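Local atomic coordinates of thioredoxin domain-containing protein (PDB entry 3EYT), a protein that is of unknown function but has a thioredoxin-like fold and is probably an oxidoreductase, perhaps with antioxidant activity. Residues Thr70-His75 with Arg116-Leu121; Gln13-Ala18 with Ala85-Tyr90; Val32-Gln37 with Pro49-Val54; Ile81-Phe86 with Val96-Pro101. All coordinates share one frame; numbering follows the deposited sequence.

Contact 1: Thr70-His75 with Arg116-Leu121; sequences TVFEHH and RGTPSL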
loop_
_atom_site.group_PDB
_atom_site.type_symbol
_atom_site.label_atom_id
_atom_site.label_comp_id
_atom_site.label_asym_id
_atom_site.label_seq_id
_atom_site.Cartn_x
_atom_site.Cartn_y
_atom_site.Cartn_z
ATOM N N THR C 70 12.860 -4.919 3.729
ATOM C CA THR C 70 13.106 -5.495 2.384
ATOM C C THR C 70 11.857 -6.306 2.038
ATOM O O THR C 70 11.783 -7.520 2.293
ATOM C CB THR C 70 14.349 -6.383 2.418
ATOM O OG1 THR C 70 14.212 -7.365 3.477
ATOM C CG2 THR C 70 15.622 -5.568 2.678
ATOM N N VAL C 71 10.838 -5.647 1.492
ATOM C CA VAL C 71 9.594 -6.342 1.257
ATOM C C VAL C 71 9.715 -7.016 -0.124
ATOM O O VAL C 71 9.832 -6.318 -1.140
ATOM C CB VAL C 71 8.398 -5.337 1.264
ATOM C CG1 VAL C 71 7.076 -6.072 0.956
ATOM C CG2 VAL C 71 8.314 -4.615 2.610
ATOM N N PHE C 72 9.659 -8.341 -0.168
ATOM C CA PHE C 72 9.824 -9.044 -1.433
ATOM C C PHE C 72 8.582 -9.858 -1.760
ATOM O O PHE C 72 8.557 -10.595 -2.733
ATOM C CB PHE C 72 11.105 -9.895 -1.429
ATOM C CG PHE C 72 11.100 -11.002 -0.407
ATOM C CD1 PHE C 72 10.521 -12.247 -0.711
ATOM C CD2 PHE C 72 11.662 -10.807 0.843
ATOM C CE1 PHE C 72 10.545 -13.294 0.227
ATOM C CE2 PHE C 72 11.677 -11.832 1.802
ATOM C CZ PHE C 72 11.114 -13.072 1.500
ATOM N N GLU C 73 7.535 -9.695 -0.943
ATOM C CA GLU C 73 6.253 -10.378 -1.179
ATOM C C GLU C 73 5.137 -9.632 -0.459
ATOM O O GLU C 73 5.435 -8.880 0.469
ATOM C CB GLU C 73 6.331 -11.794 -0.651
ATOM C CG GLU C 73 6.723 -11.844 0.819
ATOM C CD GLU C 73 6.934 -13.253 1.303
ATOM O OE1 GLU C 73 6.786 -14.200 0.480
ATOM O OE2 GLU C 73 7.248 -13.419 2.503
ATOM N N HIS C 74 3.876 -9.832 -0.875
ATOM C CA HIS C 74 2.750 -9.155 -0.232
ATOM C C HIS C 74 3.025 -7.650 -0.135
ATOM O O HIS C 74 2.743 -7.038 0.903
ATOM C CB HIS C 74 2.550 -9.671 1.202
ATOM C CG HIS C 74 2.438 -11.168 1.323
ATOM N ND1 HIS C 74 1.418 -11.895 0.739
ATOM C CD2 HIS C 74 3.182 -12.063 2.019
ATOM C CE1 HIS C 74 1.557 -13.173 1.047
ATOM N NE2 HIS C 74 2.614 -13.302 1.827
ATOM N N HIS C 75 3.572 -7.053 -1.199
ATOM C CA HIS C 75 4.032 -5.658 -1.140
ATOM C C HIS C 75 2.946 -4.684 -0.624
ATOM O O HIS C 75 3.226 -3.738 0.134
ATOM C CB HIS C 75 4.557 -5.221 -2.521
ATOM C CG HIS C 75 5.662 -6.099 -3.047
ATOM N ND1 HIS C 75 5.434 -7.373 -3.544
ATOM C CD2 HIS C 75 6.992 -5.879 -3.174
ATOM C CE1 HIS C 75 6.583 -7.910 -3.928
ATOM N NE2 HIS C 75 7.547 -7.030 -3.705
ATOM N N ARG C 116 19.113 -14.121 1.075
ATOM C CA ARG C 116 18.329 -15.339 0.841
ATOM C C ARG C 116 16.907 -15.206 1.358
ATOM O O ARG C 116 16.056 -16.041 1.065
ATOM C CB ARG C 116 18.999 -16.534 1.519
ATOM C CG ARG C 116 20.401 -16.841 0.985
ATOM C CD ARG C 116 20.974 -18.068 1.682
ATOM N NE ARG C 116 20.365 -19.305 1.167
ATOM C CZ ARG C 116 20.698 -19.911 0.020
ATOM N NH1 ARG C 116 21.649 -19.413 -0.769
ATOM N NH2 ARG C 116 20.073 -21.029 -0.343
ATOM N N GLY C 117 16.642 -14.175 2.153
ATOM C CA GLY C 117 15.302 -14.048 2.747
ATOM C C GLY C 117 15.469 -13.169 3.958
ATOM O O GLY C 117 16.508 -12.479 4.098
ATOM N N THR C 118 14.459 -13.182 4.835
ATOM C CA THR C 118 14.500 -12.403 6.080
ATOM C C THR C 118 14.153 -13.370 7.228
ATOM O O THR C 118 13.412 -14.328 7.011
ATOM C CB THR C 118 13.432 -11.239 6.053
ATOM O OG1 THR C 118 12.120 -11.788 5.892
ATOM C CG2 THR C 118 13.682 -10.295 4.900
ATOM N N PRO C 119 14.668 -13.116 8.446
ATOM C CA PRO C 119 15.600 -12.018 8.705
ATOM C C PRO C 119 17.026 -12.338 8.245
ATOM O O PRO C 119 17.447 -13.501 8.236
ATOM C CB PRO C 119 15.543 -11.846 10.241
ATOM C CG PRO C 119 15.348 -13.277 10.755
ATOM C CD PRO C 119 14.397 -13.932 9.657
ATOM N N SER C 120 17.738 -11.308 7.814
ATOM C CA SER C 120 19.162 -11.421 7.563
ATOM C C SER C 120 19.876 -10.370 8.361
ATOM O O SER C 120 19.386 -9.248 8.512
ATOM C CB SER C 120 19.477 -11.267 6.072
ATOM O OG SER C 120 18.903 -12.365 5.386
ATOM N N LEU C 121 21.050 -10.728 8.859
ATOM C CA LEU C 121 21.838 -9.792 9.614
ATOM C C LEU C 121 23.167 -9.616 8.889
ATOM O O LEU C 121 23.845 -10.616 8.573
ATOM C CB LEU C 121 21.993 -10.265 11.071
ATOM C CG LEU C 121 22.518 -9.151 12.021
ATOM C CD1 LEU C 121 22.025 -9.269 13.405
ATOM C CD2 LEU C 121 24.027 -9.125 12.014
#

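Contact 2: Gln13-Ala18 with Ala85-Tyr90; sequences QWFNSA and AFLHEY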
loop_
_atom_site.group_PDB
_atom_site.type_symbol
_atom_site.label_atom_id
_atom_site.label_comp_id
_atom_site.label_asym_id
_atom_site.label_seq_id
_atom_site.Cartn_x
_atom_site.Cartn_y
_atom_site.Cartn_z
ATOM N N GLN C 13 12.871 5.692 1.618
ATOM C CA GLN C 13 12.683 6.625 2.711
ATOM C C GLN C 13 13.185 6.034 4.027
ATOM O O GLN C 13 13.319 4.824 4.155
ATOM C CB GLN C 13 11.212 6.976 2.839
ATOM C CG GLN C 13 10.323 5.848 3.254
ATOM C CD GLN C 13 8.898 6.351 3.359
ATOM O OE1 GLN C 13 8.549 6.957 4.346
ATOM N NE2 GLN C 13 8.102 6.160 2.311
ATOM N N TRP C 14 13.420 6.901 5.000
ATOM C CA TRP C 14 13.965 6.540 6.309
ATOM C C TRP C 14 12.948 6.858 7.398
ATOM O O TRP C 14 12.254 7.868 7.314
ATOM C CB TRP C 14 15.226 7.378 6.570
ATOM C CG TRP C 14 16.453 6.799 5.912
ATOM C CD1 TRP C 14 17.043 7.222 4.743
ATOM C CD2 TRP C 14 17.233 5.673 6.370
ATOM N NE1 TRP C 14 18.158 6.443 4.470
ATOM C CE2 TRP C 14 18.294 5.491 5.442
ATOM C CE3 TRP C 14 17.172 4.837 7.499
ATOM C CZ2 TRP C 14 19.253 4.490 5.584
ATOM C CZ3 TRP C 14 18.136 3.823 7.639
ATOM C CH2 TRP C 14 19.160 3.665 6.679
ATOM N N PHE C 15 12.842 5.978 8.387
ATOM C CA PHE C 15 12.112 6.270 9.627
ATOM C C PHE C 15 13.126 6.391 10.765
ATOM O O PHE C 15 14.163 5.737 10.745
ATOM C CB PHE C 15 11.090 5.157 9.933
ATOM C CG PHE C 15 9.904 5.134 8.987
ATOM C CD1 PHE C 15 8.814 5.978 9.190
ATOM C CD2 PHE C 15 9.878 4.266 7.903
ATOM C CE1 PHE C 15 7.722 5.968 8.287
ATOM C CE2 PHE C 15 8.799 4.228 7.028
ATOM C CZ PHE C 15 7.713 5.091 7.215
ATOM N N ASN C 16 12.836 7.232 11.758
ATOM C CA ASN C 16 13.700 7.375 12.923
ATOM C C ASN C 16 15.061 7.872 12.517
ATOM O O ASN C 16 16.039 7.430 13.063
ATOM C CB ASN C 16 13.907 6.047 13.698
ATOM C CG ASN C 16 12.621 5.399 14.134
ATOM O OD1 ASN C 16 11.637 6.088 14.395
ATOM N ND2 ASN C 16 12.626 4.054 14.249
ATOM N N SER C 17 15.131 8.749 11.521
ATOM C CA SER C 17 16.399 9.341 11.133
ATOM C C SER C 17 16.203 10.765 10.632
ATOM O O SER C 17 15.412 11.012 9.710
ATOM C CB SER C 17 17.063 8.491 10.049
ATOM O OG SER C 17 18.375 8.964 9.782
ATOM N N ALA C 18 16.947 11.696 11.216
ATOM C CA ALA C 18 16.907 13.104 10.789
ATOM C C ALA C 18 17.383 13.275 9.348
ATOM O O ALA C 18 16.852 14.109 8.597
ATOM C CB ALA C 18 17.746 13.989 11.756
ATOM N N ALA C 85 3.407 2.316 11.647
ATOM C CA ALA C 85 2.603 1.819 12.784
ATOM C C ALA C 85 3.302 0.657 13.473
ATOM O O ALA C 85 3.363 0.600 14.699
ATOM C CB ALA C 85 1.214 1.418 12.327
ATOM N N PHE C 86 3.896 -0.226 12.682
ATOM C CA PHE C 86 4.645 -1.355 13.226
ATOM C C PHE C 86 5.838 -0.919 14.089
ATOM O O PHE C 86 6.071 -1.468 15.194
ATOM C CB PHE C 86 5.114 -2.245 12.053
ATOM C CG PHE C 86 6.007 -3.367 12.468
ATOM C CD1 PHE C 86 5.471 -4.567 12.903
ATOM C CD2 PHE C 86 7.392 -3.239 12.366
ATOM C CE1 PHE C 86 6.320 -5.646 13.261
ATOM C CE2 PHE C 86 8.249 -4.290 12.738
ATOM C CZ PHE C 86 7.713 -5.490 13.190
ATOM N N LEU C 87 6.590 0.066 13.602
ATOM C CA LEU C 87 7.734 0.582 14.352
ATOM C C LEU C 87 7.284 1.238 15.653
ATOM O O LEU C 87 7.950 1.106 16.671
ATOM C CB LEU C 87 8.548 1.585 13.536
ATOM C CG LEU C 87 9.123 1.115 12.208
ATOM C CD1 LEU C 87 9.769 2.277 11.499
ATOM C CD2 LEU C 87 10.110 -0.018 12.464
ATOM N N HIS C 88 6.159 1.941 15.612
ATOM C CA HIS C 88 5.578 2.509 16.829
ATOM C C HIS C 88 5.176 1.414 17.855
ATOM O O HIS C 88 5.660 1.419 19.006
ATOM C CB HIS C 88 4.385 3.424 16.494
ATOM C CG HIS C 88 3.777 4.083 17.689
ATOM N ND1 HIS C 88 2.640 3.603 18.311
ATOM C CD2 HIS C 88 4.163 5.167 18.400
ATOM C CE1 HIS C 88 2.346 4.371 19.345
ATOM N NE2 HIS C 88 3.254 5.327 19.421
ATOM N N GLU C 89 4.328 0.470 17.438
ATOM C CA GLU C 89 3.822 -0.587 18.354
ATOM C C GLU C 89 4.903 -1.412 18.997
ATOM O O GLU C 89 4.801 -1.780 20.170
ATOM C CB GLU C 89 2.885 -1.557 17.638
ATOM C CG GLU C 89 1.552 -0.954 17.320
ATOM C CD GLU C 89 0.846 -0.495 18.561
ATOM O OE1 GLU C 89 0.650 0.746 18.714
ATOM O OE2 GLU C 89 0.531 -1.370 19.410
ATOM N N TYR C 90 5.938 -1.709 18.228
ATOM C CA TYR C 90 7.023 -2.532 18.709
ATOM C C TYR C 90 8.171 -1.706 19.280
ATOM O O TYR C 90 9.254 -2.251 19.551
ATOM C CB TYR C 90 7.520 -3.422 17.578
ATOM C CG TYR C 90 6.593 -4.589 17.354
ATOM C CD1 TYR C 90 5.463 -4.469 16.528
ATOM C CD2 TYR C 90 6.830 -5.805 17.991
ATOM C CE1 TYR C 90 4.600 -5.536 16.363
ATOM C CE2 TYR C 90 5.958 -6.877 17.835
ATOM C CZ TYR C 90 4.878 -6.742 17.001
ATOM O OH TYR C 90 4.041 -7.816 16.827
#

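Contact 3: Val32-Gln37 with Pro49-Val54; sequences VIEAFQ and PLAQKV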
loop_
_atom_site.group_PDB
_atom_site.type_symbol
_atom_site.label_atom_id
_atom_site.label_comp_id
_atom_site.label_asym_id
_atom_site.label_seq_id
_atom_site.Cartn_x
_atom_site.Cartn_y
_atom_site.Cartn_z
ATOM N N VAL C 32 25.726 -2.738 11.875
ATOM C CA VAL C 32 24.898 -3.939 11.907
ATOM C C VAL C 32 23.601 -3.595 11.203
ATOM O O VAL C 32 22.909 -2.656 11.597
ATOM C CB VAL C 32 24.565 -4.357 13.361
ATOM C CG1 VAL C 32 23.661 -5.581 13.381
ATOM C CG2 VAL C 32 25.848 -4.626 14.152
ATOM N N ILE C 33 23.272 -4.341 10.154
ATOM C CA ILE C 33 22.016 -4.142 9.446
ATOM C C ILE C 33 21.098 -5.340 9.605
ATOM O O ILE C 33 21.460 -6.458 9.271
ATOM C CB ILE C 33 22.236 -3.871 7.938
ATOM C CG1 ILE C 33 23.219 -2.728 7.729
ATOM C CG2 ILE C 33 20.896 -3.564 7.194
ATOM C CD1 ILE C 33 23.642 -2.539 6.215
ATOM N N GLU C 34 19.888 -5.076 10.076
ATOM C CA GLU C 34 18.877 -6.111 10.193
ATOM C C GLU C 34 17.859 -5.909 9.064
ATOM O O GLU C 34 17.123 -4.919 9.057
ATOM C CB GLU C 34 18.229 -6.029 11.584
ATOM C CG GLU C 34 17.031 -6.917 11.825
ATOM C CD GLU C 34 17.379 -8.399 11.891
ATOM O OE1 GLU C 34 18.550 -8.766 12.162
ATOM O OE2 GLU C 34 16.462 -9.199 11.651
ATOM N N ALA C 35 17.848 -6.847 8.116
ATOM C CA ALA C 35 16.944 -6.814 6.977
ATOM C C ALA C 35 15.771 -7.694 7.364
ATOM O O ALA C 35 15.950 -8.848 7.772
ATOM C CB ALA C 35 17.605 -7.342 5.730
ATOM N N PHE C 36 14.573 -7.132 7.266
ATOM C CA PHE C 36 13.399 -7.785 7.804
ATOM C C PHE C 36 12.178 -7.398 6.958
ATOM O O PHE C 36 12.200 -6.405 6.216
ATOM C CB PHE C 36 13.191 -7.365 9.282
ATOM C CG PHE C 36 12.724 -5.925 9.458
ATOM C CD1 PHE C 36 11.368 -5.644 9.693
ATOM C CD2 PHE C 36 13.641 -4.858 9.399
ATOM C CE1 PHE C 36 10.928 -4.315 9.851
ATOM C CE2 PHE C 36 13.230 -3.538 9.556
ATOM C CZ PHE C 36 11.854 -3.257 9.779
ATOM N N GLN C 37 11.107 -8.183 7.116
ATOM C CA GLN C 37 9.771 -7.825 6.642
ATOM C C GLN C 37 8.917 -7.802 7.880
ATOM O O GLN C 37 9.001 -8.719 8.725
ATOM C CB GLN C 37 9.178 -8.903 5.717
ATOM C CG GLN C 37 9.893 -9.051 4.353
ATOM C CD GLN C 37 9.163 -10.021 3.422
ATOM O OE1 GLN C 37 8.604 -9.603 2.426
ATOM N NE2 GLN C 37 9.106 -11.291 3.794
ATOM N N PRO C 49 14.118 -8.452 17.734
ATOM C CA PRO C 49 14.639 -8.435 19.115
ATOM C C PRO C 49 16.154 -8.560 19.171
ATOM O O PRO C 49 16.772 -7.956 20.031
ATOM C CB PRO C 49 13.964 -9.647 19.774
ATOM C CG PRO C 49 12.667 -9.775 19.009
ATOM C CD PRO C 49 13.066 -9.470 17.566
ATOM N N LEU C 50 16.756 -9.300 18.239
ATOM C CA LEU C 50 18.230 -9.359 18.197
ATOM C C LEU C 50 18.856 -7.987 17.898
ATOM O O LEU C 50 19.809 -7.584 18.551
ATOM C CB LEU C 50 18.714 -10.402 17.187
ATOM C CG LEU C 50 20.225 -10.480 16.957
ATOM C CD1 LEU C 50 20.979 -10.863 18.249
ATOM C CD2 LEU C 50 20.562 -11.466 15.813
ATOM N N ALA C 51 18.307 -7.269 16.907
ATOM C CA ALA C 51 18.827 -5.954 16.559
ATOM C C ALA C 51 18.740 -4.996 17.763
ATOM O O ALA C 51 19.667 -4.215 18.001
ATOM C CB ALA C 51 18.100 -5.380 15.349
ATOM N N GLN C 52 17.654 -5.075 18.520
ATOM C CA GLN C 52 17.493 -4.240 19.705
ATOM C C GLN C 52 18.477 -4.572 20.832
ATOM O O GLN C 52 18.884 -3.680 21.573
ATOM C CB GLN C 52 16.055 -4.312 20.200
ATOM C CG GLN C 52 15.069 -3.732 19.199
ATOM C CD GLN C 52 13.662 -3.729 19.710
ATOM O OE1 GLN C 52 13.101 -4.774 20.002
ATOM N NE2 GLN C 52 13.073 -2.563 19.796
ATOM N N LYS C 53 18.850 -5.847 20.943
ATOM C CA LYS C 53 19.883 -6.296 21.906
ATOM C C LYS C 53 21.234 -5.753 21.531
ATOM O O LYS C 53 21.952 -5.246 22.386
ATOM C CB LYS C 53 19.943 -7.828 21.977
ATOM C CG LYS C 53 18.795 -8.421 22.774
ATOM C CD LYS C 53 18.741 -9.917 22.619
ATOM C CE LYS C 53 17.675 -10.486 23.529
ATOM N NZ LYS C 53 17.412 -11.927 23.225
ATOM N N VAL C 54 21.569 -5.849 20.233
ATOM C CA VAL C 54 22.809 -5.276 19.727
ATOM C C VAL C 54 22.844 -3.787 20.030
ATOM O O VAL C 54 23.862 -3.276 20.534
ATOM C CB VAL C 54 22.989 -5.555 18.208
ATOM C CG1 VAL C 54 24.210 -4.814 17.644
ATOM C CG2 VAL C 54 23.096 -7.103 17.966
#

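Contact 4: Ile81-Phe86 with Val96-Pro101; sequences ISLKAF and VGVDQP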
loop_
_atom_site.group_PDB
_atom_site.type_symbol
_atom_site.label_atom_id
_atom_site.label_comp_id
_atom_site.label_asym_id
_atom_site.label_seq_id
_atom_site.Cartn_x
_atom_site.Cartn_y
_atom_site.Cartn_z
ATOM N N ILE C 81 3.060 3.203 5.292
ATOM C CA ILE C 81 2.059 3.615 6.321
ATOM C C ILE C 81 1.928 2.466 7.341
ATOM O O ILE C 81 1.810 2.692 8.550
ATOM C CB ILE C 81 0.694 4.018 5.721
ATOM C CG1 ILE C 81 -0.258 4.534 6.795
ATOM C CG2 ILE C 81 0.024 2.855 4.979
ATOM C CD1 ILE C 81 -1.541 5.061 6.240
ATOM N N SER C 82 1.993 1.231 6.849
ATOM C CA SER C 82 1.953 0.068 7.739
ATOM C C SER C 82 3.193 -0.094 8.591
ATOM O O SER C 82 3.109 -0.438 9.784
ATOM C CB SER C 82 1.660 -1.205 6.950
ATOM O OG SER C 82 0.295 -1.228 6.554
ATOM N N LEU C 83 4.352 0.119 7.976
ATOM C CA LEU C 83 5.641 0.069 8.661
ATOM C C LEU C 83 5.752 1.090 9.771
ATOM O O LEU C 83 6.248 0.763 10.838
ATOM C CB LEU C 83 6.803 0.306 7.673
ATOM C CG LEU C 83 8.205 0.242 8.315
ATOM C CD1 LEU C 83 8.455 -1.142 8.927
ATOM C CD2 LEU C 83 9.297 0.592 7.310
ATOM N N LYS C 84 5.309 2.330 9.511
ATOM C CA LYS C 84 5.313 3.388 10.536
ATOM C C LYS C 84 4.580 2.931 11.822
ATOM O O LYS C 84 5.093 3.100 12.938
ATOM C CB LYS C 84 4.665 4.668 9.972
ATOM C CG LYS C 84 4.999 5.914 10.787
ATOM C CD LYS C 84 4.341 7.138 10.180
ATOM C CE LYS C 84 4.899 8.374 10.828
ATOM N NZ LYS C 84 3.748 9.227 11.191
ATOM N N ALA C 85 3.407 2.316 11.647
ATOM C CA ALA C 85 2.603 1.819 12.784
ATOM C C ALA C 85 3.302 0.657 13.473
ATOM O O ALA C 85 3.363 0.600 14.699
ATOM C CB ALA C 85 1.214 1.418 12.327
ATOM N N PHE C 86 3.896 -0.226 12.682
ATOM C CA PHE C 86 4.645 -1.355 13.226
ATOM C C PHE C 86 5.838 -0.919 14.089
ATOM O O PHE C 86 6.071 -1.468 15.194
ATOM C CB PHE C 86 5.114 -2.245 12.053
ATOM C CG PHE C 86 6.007 -3.367 12.468
ATOM C CD1 PHE C 86 5.471 -4.567 12.903
ATOM C CD2 PHE C 86 7.392 -3.239 12.366
ATOM C CE1 PHE C 86 6.320 -5.646 13.261
ATOM C CE2 PHE C 86 8.249 -4.290 12.738
ATOM C CZ PHE C 86 7.713 -5.490 13.190
ATOM N N VAL C 96 15.367 3.075 10.358
ATOM C CA VAL C 96 14.881 2.001 9.492
ATOM C C VAL C 96 14.664 2.537 8.088
ATOM O O VAL C 96 13.922 3.510 7.896
ATOM C CB VAL C 96 13.592 1.389 10.036
ATOM C CG1 VAL C 96 13.052 0.265 9.123
ATOM C CG2 VAL C 96 13.803 0.895 11.483
ATOM N N GLY C 97 15.285 1.874 7.111
ATOM C CA GLY C 97 15.211 2.339 5.703
ATOM C C GLY C 97 14.301 1.422 4.910
ATOM O O GLY C 97 14.400 0.210 5.052
ATOM N N VAL C 98 13.407 1.983 4.086
ATOM C CA VAL C 98 12.598 1.158 3.190
ATOM C C VAL C 98 13.413 0.928 1.902
ATOM O O VAL C 98 13.811 1.894 1.206
ATOM C CB VAL C 98 11.251 1.828 2.823
ATOM C CG1 VAL C 98 10.459 0.968 1.776
ATOM C CG2 VAL C 98 10.398 2.065 4.089
ATOM N N ASP C 99 13.651 -0.339 1.602
ATOM C CA ASP C 99 14.471 -0.714 0.450
ATOM C C ASP C 99 13.703 -0.305 -0.821
ATOM O O ASP C 99 12.496 -0.484 -0.915
ATOM C CB ASP C 99 14.692 -2.204 0.471
ATOM C CG ASP C 99 15.867 -2.652 -0.404
ATOM O OD1 ASP C 99 16.431 -1.857 -1.228
ATOM O OD2 ASP C 99 16.202 -3.837 -0.285
ATOM N N GLN C 100 14.408 0.246 -1.796
ATOM C CA GLN C 100 13.754 0.672 -3.052
ATOM C C GLN C 100 13.165 -0.517 -3.834
ATOM O O GLN C 100 13.774 -1.588 -3.890
ATOM C CB GLN C 100 14.754 1.408 -3.947
ATOM C CG GLN C 100 15.274 2.744 -3.396
ATOM C CD GLN C 100 16.232 3.426 -4.382
ATOM O OE1 GLN C 100 16.474 2.943 -5.513
ATOM N NE2 GLN C 100 16.795 4.548 -3.954
ATOM N N PRO C 101 12.035 -0.298 -4.518
ATOM C CA PRO C 101 11.440 -1.369 -5.322
ATOM C C PRO C 101 12.366 -1.805 -6.473
ATOM O O PRO C 101 13.059 -0.971 -7.076
ATOM C CB PRO C 101 10.163 -0.736 -5.873
ATOM C CG PRO C 101 10.417 0.794 -5.789
ATOM C CD PRO C 101 11.273 0.978 -4.597
#

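Contact 1: Thr70-His75 with Arg116-Leu121
T70, just past the end of strand 63-69, meets T118 through unlike atoms: OG1 of T70 lies 3.3 Å from CG2 of T118, the two side chains lying alongside, running opposite ways. A compact branched residue fits this buried spot, where the T70 backbone pairs with F36. In T118 a chi1 of 60° sets the methyl beside the backbone N, where it serves both T70 and F72. T118 leads into P119 through a cis peptide bond, the cis-proline loop of the thioredoxin fold. T118 also touches C40 and C43, which form a CxxC pattern at the start of helix 41-57, consistent with a redox site.

F72 turns its ring edge to the same methyl, with T118 CG2 4.0 Å from F72 CE2 and in the ring plane. Phenylalanine's flat ring supplies this apolar edge and also packs on P107 and M110. F72 CE2 also approaches G117 CA obliquely, at 4.4 Å. At the phi of G117 (158°) a beta carbon would be jammed against the carbonyl oxygen of R116, so glycine suits the turn. The G117 oxygen accepts S120 OG at 2.7 Å, the donor lying above the carbonyl plane. E73 lays its CG over one face of the F72 ring, 4.0 Å above the plane and displaced toward the rim, while E73 OE2 bonds Q37 NE2. H74 packs against H88 and E89 of the second subunit.

Contact 2: Gln13-Ala18 with Ala85-Tyr90
L87 drives one methyl against the root of the F15 side chain: CD1 of L87 lies 3.5 Å from CB of F15 and 3.8 Å from CG of F15. The approach to the phenyl ring is oblique, and L87 comes in roughly perpendicular to F15. L87 gets there by a nearly straight run from CA to CD1 (chi2 174°), which carries that methyl clear of the helix. Leucine suits a buried position where a helix must reach across to a strand, and the F15 side chain is large enough to meet L87 at its root and P80, L83 and K84 besides.

N16 adds a looser touch, its ND2 standing 4.3 Å from CD1 of L87. The amide is turned to polar work, since ND2 donates to F94 O and, weakly, to I92 O. N16 leaves the strand with phi at 62°, in the left-handed region that asparagine tolerates well.

Strand 11-15 is an outermost strand of the sheet within this chain, and the F15 backbone bonds to V96 of neighbouring strand 96-99. L87 also rests on V96, so helix 80-89 packs across both of these strands.

Contact 3: Val32-Gln37 with Pro49-Val54
Apolar contacts carry this pairing of strand and helix. CB of E34 sits 3.8 Å from CB of A51, and CG of E34 is 4.0 Å from the same methyl. Alanine is small enough to let the E34 and A51 CA atoms lie 6.4 Å apart. Two residues back along the strand and three on along the helix, CG2 of V32 meets CG1 of V54 at a slant, 3.9 Å away. Valine gives each element a short apolar side chain, natural in a strand for V32, and V54 also touches L143 and I147.

Among the residues that touch, only E34 has a polar end. Its aliphatic root makes the contact, and the bend at chi2 (70°) swings the carboxylate aside from A51 and toward P119; the side chain also packs on L121. Backbone hydrogen bonds build each element: V54 N to L50 O measures 3.0 Å in the helix, while V32 and E34 pair with strand 63-69. The helix is kinked at P49, since proline has no N-H to give the preceding turn.

Strand 30-36, helix 41-57 and strand 63-69 form a beta-alpha-beta unit of the thioredoxin fold, with the CxxC pattern at the helix start.

Contact 4: Ile81-Phe86 with Val96-Pro101
The apolar contacts all pass through one methyl of L83. CD2 of L83 lies 3.7 Å from CG2 of V98 and 4.2 Å from CG1 of V96, resting on two valines of the same strand face. L83 and V98 pass antiparallel, side by side, whereas V96 is met on the diagonal. With CG anti to the backbone N (chi1 -179°) and CD2 in turn anti to CA, the chain of L83 runs straight out to the methyl that touches, and this extension spans the gap between helix and strand, whose CA atoms at L83 and V98 are 8.9 Å apart. Leucine has the length for that span, and valine is well suited to an extended strand. G97, between the two valines, adds no side chain, and its backbone bonds to G67 and H69.

The hydrogen bonds lie within each element or lead to its neighbours. Within the helix, F86 N bonds S82 O at 3.0 Å, and S82 OG bonds A77 O of the second subunit. At the strand's end, both D99 carboxylate oxygens take backbone N-H groups, OD1 that of T109 and OD2 that of M110.

L83, F86 and V96 all touch F36 of strand 30-36, and F86 also reaches V44 and I48 of helix 41-57. Helix 80-89 is the connection of the beta-alpha-beta unit between strands 63-69 and 96-99, and it covers strand 96-99 where that strand runs between 63-69 and 11-15.

Overall arrangement
All four contacts gather round one mixed sheet. Along the chain, contact 3 closes before contacts 1 and 4 open, and the segments of contacts 1 and 2 alternate. Contacts 2 and 4 are close neighbours, with centres about 7 Å apart; they share A85 and F86 of helix 80-89 and use adjacent strands. Contact 3, about 14 Å from each of them between centres, places helix 41-57 on strand 30-36, and F36 links it to contacts 2 and 4. Contact 1 lies about 13 Å from contact 3, centre to centre, joined through neighbouring strands 30-36 and 120-124. Contacts 1, 2 and 4 also touch the second subunit, so loop 70-75 and helix 80-89 both take part in the subunit interface.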